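Local coordinates for AA9 family lytic polysaccharide monooxygenase cel61B (Hypocrea jecorina, PDB 2VTC), which oxidatively cleaves the glycosidic bonds of crystalline and amorphous polysaccharides such as cellulose, using a single active-site copper ion, a reducing agent and O2 or H2O2, at residues L38-Q43 with H49-A54. Sequence-based numbering, arbitrary orientation.
Sequences LDYYYQ and HFPNVA
Tyr40, on helix 38-47, lays one face of its ring against Pro51 of the chain that returns past the helix. This is a CH-pi contact: Pro51 CD stands 4.0 Å from the Tyr40 ring centroid, 21° off the normal, while Pro51 CG sits 3.7 Å from Tyr40 CE1. With Tyr40 CG anti to the carbonyl carbon (chi1 -60°), the ring slants across the returning chain and brings CE2 to Val53 CG1, 3.9 Å away. Near the helix backbone, the Phe50 side chain crosses that of Tyr40 at about a right angle, its CD1 touching Tyr40 CB at 3.7 Å. With an alanine here in place of Tyr40, Pro51 would probably lose the aromatic face it rests on, and a gap would be likely to open beside Val53.

Gln43 lies at the more open, polar margin. Its extended side chain crosses Pro51 at about a right angle, Gln43 NE2 lying 3.5 Å from Pro51 CD. Water takes over beyond this: one molecule donates to both Gln43 OE1, at 3.3 Å, and His49 O, at 3.1 Å.

Here the loop after helix 38-47 passes back beside that helix, at the surface and away from the metal site. Tyr40 and Val53 both also touch Gln34 on edge strand 31-34, and Ala54 carries the loop inward to Phe26 of strand 22-28 and to a backbone hydrogen bond with Asn200 of strand 193-204.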
loop_
_atom_site.group_PDB
_atom_site.type_symbol
_atom_site.label_atom_id
_atom_site.label_comp_id
_atom_site.label_asym_id
_atom_site.label_seq_id
_atom_site.Cartn_x
_atom_site.Cartn_y
_atom_site.Cartn_z
ATOM N N LEU A 38 3.429 -4.320 14.964
ATOM C CA LEU A 38 2.905 -3.555 16.085
ATOM C C LEU A 38 3.745 -3.657 17.384
ATOM O O LEU A 38 3.790 -2.697 18.160
ATOM C CB LEU A 38 1.452 -3.963 16.353
ATOM C CG LEU A 38 0.628 -3.058 17.268
ATOM C CD1 LEU A 38 0.592 -1.609 16.782
ATOM C CD2 LEU A 38 -0.792 -3.650 17.402
ATOM N N ASP A 39 4.386 -4.806 17.611
ATOM C CA ASP A 39 5.275 -5.002 18.774
ATOM C C ASP A 39 6.380 -3.946 18.878
ATOM O O ASP A 39 6.734 -3.516 19.982
ATOM C CB ASP A 39 5.894 -6.403 18.770
ATOM C CG ASP A 39 4.910 -7.477 19.226
ATOM O OD1 ASP A 39 3.814 -7.114 19.716
ATOM O OD2 ASP A 39 5.227 -8.682 19.087
ATOM N N TYR A 40 6.896 -3.525 17.727
ATOM C CA TYR A 40 7.928 -2.485 17.661
ATOM C C TYR A 40 7.444 -1.120 18.152
ATOM O O TYR A 40 8.232 -0.340 18.703
ATOM C CB TYR A 40 8.454 -2.340 16.236
ATOM C CG TYR A 40 9.083 -3.569 15.613
ATOM C CD1 TYR A 40 9.483 -4.682 16.387
ATOM C CD2 TYR A 40 9.327 -3.607 14.242
ATOM C CE1 TYR A 40 10.066 -5.798 15.782
ATOM C CE2 TYR A 40 9.897 -4.703 13.636
ATOM C CZ TYR A 40 10.278 -5.799 14.403
ATOM O OH TYR A 40 10.846 -6.884 13.777
ATOM N N TYR A 41 6.166 -0.806 17.936
ATOM C CA TYR A 41 5.614 0.438 18.455
ATOM C C TYR A 41 5.721 0.452 19.974
ATOM O O TYR A 41 6.046 1.477 20.574
ATOM C CB TYR A 41 4.154 0.666 18.023
ATOM C CG TYR A 41 3.491 1.771 18.810
ATOM C CD1 TYR A 41 3.588 3.098 18.399
ATOM C CD2 TYR A 41 2.803 1.501 20.004
ATOM C CE1 TYR A 41 3.017 4.115 19.125
ATOM C CE2 TYR A 41 2.217 2.529 20.747
ATOM C CZ TYR A 41 2.331 3.829 20.308
ATOM O OH TYR A 41 1.756 4.867 21.009
ATOM N N TYR A 42 5.440 -0.697 20.583
ATOM C CA TYR A 42 5.447 -0.814 22.041
ATOM C C TYR A 42 6.877 -0.879 22.586
ATOM O O TYR A 42 7.159 -0.288 23.632
ATOM C CB TYR A 42 4.536 -1.965 22.513
ATOM C CG TYR A 42 3.066 -1.622 22.341
ATOM C CD1 TYR A 42 2.451 -0.687 23.173
ATOM C CD2 TYR A 42 2.297 -2.209 21.328
ATOM C CE1 TYR A 42 1.105 -0.335 23.011
ATOM C CE2 TYR A 42 0.940 -1.873 21.161
ATOM C CZ TYR A 42 0.352 -0.937 22.000
ATOM O OH TYR A 42 -0.978 -0.587 21.863
ATOM N N GLN A 43 7.771 -1.553 21.859
ATOM C CA GLN A 43 9.212 -1.475 22.129
ATOM C C GLN A 43 9.649 -0.018 22.242
ATOM O O GLN A 43 10.314 0.366 23.210
ATOM C CB GLN A 43 10.028 -2.148 21.024
ATOM C CG GLN A 43 10.277 -3.648 21.178
ATOM C CD GLN A 43 11.550 -4.094 20.468
ATOM O OE1 GLN A 43 12.636 -3.540 20.700
ATOM N NE2 GLN A 43 11.430 -5.099 19.609
ATOM N N HIS A 49 13.667 2.842 21.481
ATOM C CA HIS A 49 14.243 2.272 20.252
ATOM C C HIS A 49 13.507 0.987 19.827
ATOM O O HIS A 49 12.776 0.389 20.628
ATOM C CB HIS A 49 15.750 1.990 20.441
ATOM C CG HIS A 49 16.487 3.083 21.155
ATOM N ND1 HIS A 49 16.461 3.219 22.528
ATOM C CD2 HIS A 49 17.253 4.101 20.691
ATOM C CE1 HIS A 49 17.182 4.271 22.880
ATOM N NE2 HIS A 49 17.676 4.823 21.786
ATOM N N PHE A 50 13.691 0.575 18.568
ATOM C CA PHE A 50 13.143 -0.690 18.044
ATOM C C PHE A 50 13.977 -1.133 16.836
ATOM O O PHE A 50 14.764 -0.325 16.332
ATOM C CB PHE A 50 11.649 -0.545 17.677
ATOM C CG PHE A 50 11.391 0.388 16.526
ATOM C CD1 PHE A 50 11.246 -0.117 15.229
ATOM C CD2 PHE A 50 11.271 1.758 16.735
ATOM C CE1 PHE A 50 10.998 0.743 14.156
ATOM C CE2 PHE A 50 11.030 2.630 15.666
ATOM C CZ PHE A 50 10.892 2.113 14.372
ATOM N N PRO A 51 13.841 -2.409 16.387
ATOM C CA PRO A 51 14.645 -2.938 15.279
ATOM C C PRO A 51 14.551 -2.112 14.007
ATOM O O PRO A 51 13.483 -1.574 13.683
ATOM C CB PRO A 51 14.050 -4.333 15.049
ATOM C CG PRO A 51 13.561 -4.725 16.383
ATOM C CD PRO A 51 12.950 -3.460 16.918
ATOM N N ASN A 52 15.673 -2.004 13.301
ATOM C CA ASN A 52 15.726 -1.226 12.053
ATOM C C ASN A 52 15.196 -2.057 10.902
ATOM O O ASN A 52 15.782 -3.085 10.561
ATOM C CB ASN A 52 17.158 -0.724 11.785
ATOM C CG ASN A 52 17.654 0.194 12.880
ATOM O OD1 ASN A 52 16.922 1.081 13.355
ATOM N ND2 ASN A 52 18.904 -0.022 13.313
ATOM N N VAL A 53 14.074 -1.620 10.319
ATOM C CA VAL A 53 13.417 -2.378 9.244
ATOM C C VAL A 53 13.028 -1.501 8.056
ATOM O O VAL A 53 13.025 -0.278 8.169
ATOM C CB VAL A 53 12.154 -3.143 9.762
ATOM C CG1 VAL A 53 12.561 -4.204 10.801
ATOM C CG2 VAL A 53 11.095 -2.169 10.309
ATOM N N ALA A 54 12.729 -2.146 6.923
ATOM C CA ALA A 54 12.314 -1.467 5.692
ATOM C C ALA A 54 10.854 -0.980 5.715
ATOM O O ALA A 54 10.486 -0.066 4.973
ATOM C CB ALA A 54 12.530 -2.373 4.507
HETATM O O HOH W 1 14.668 -1.461 22.259
#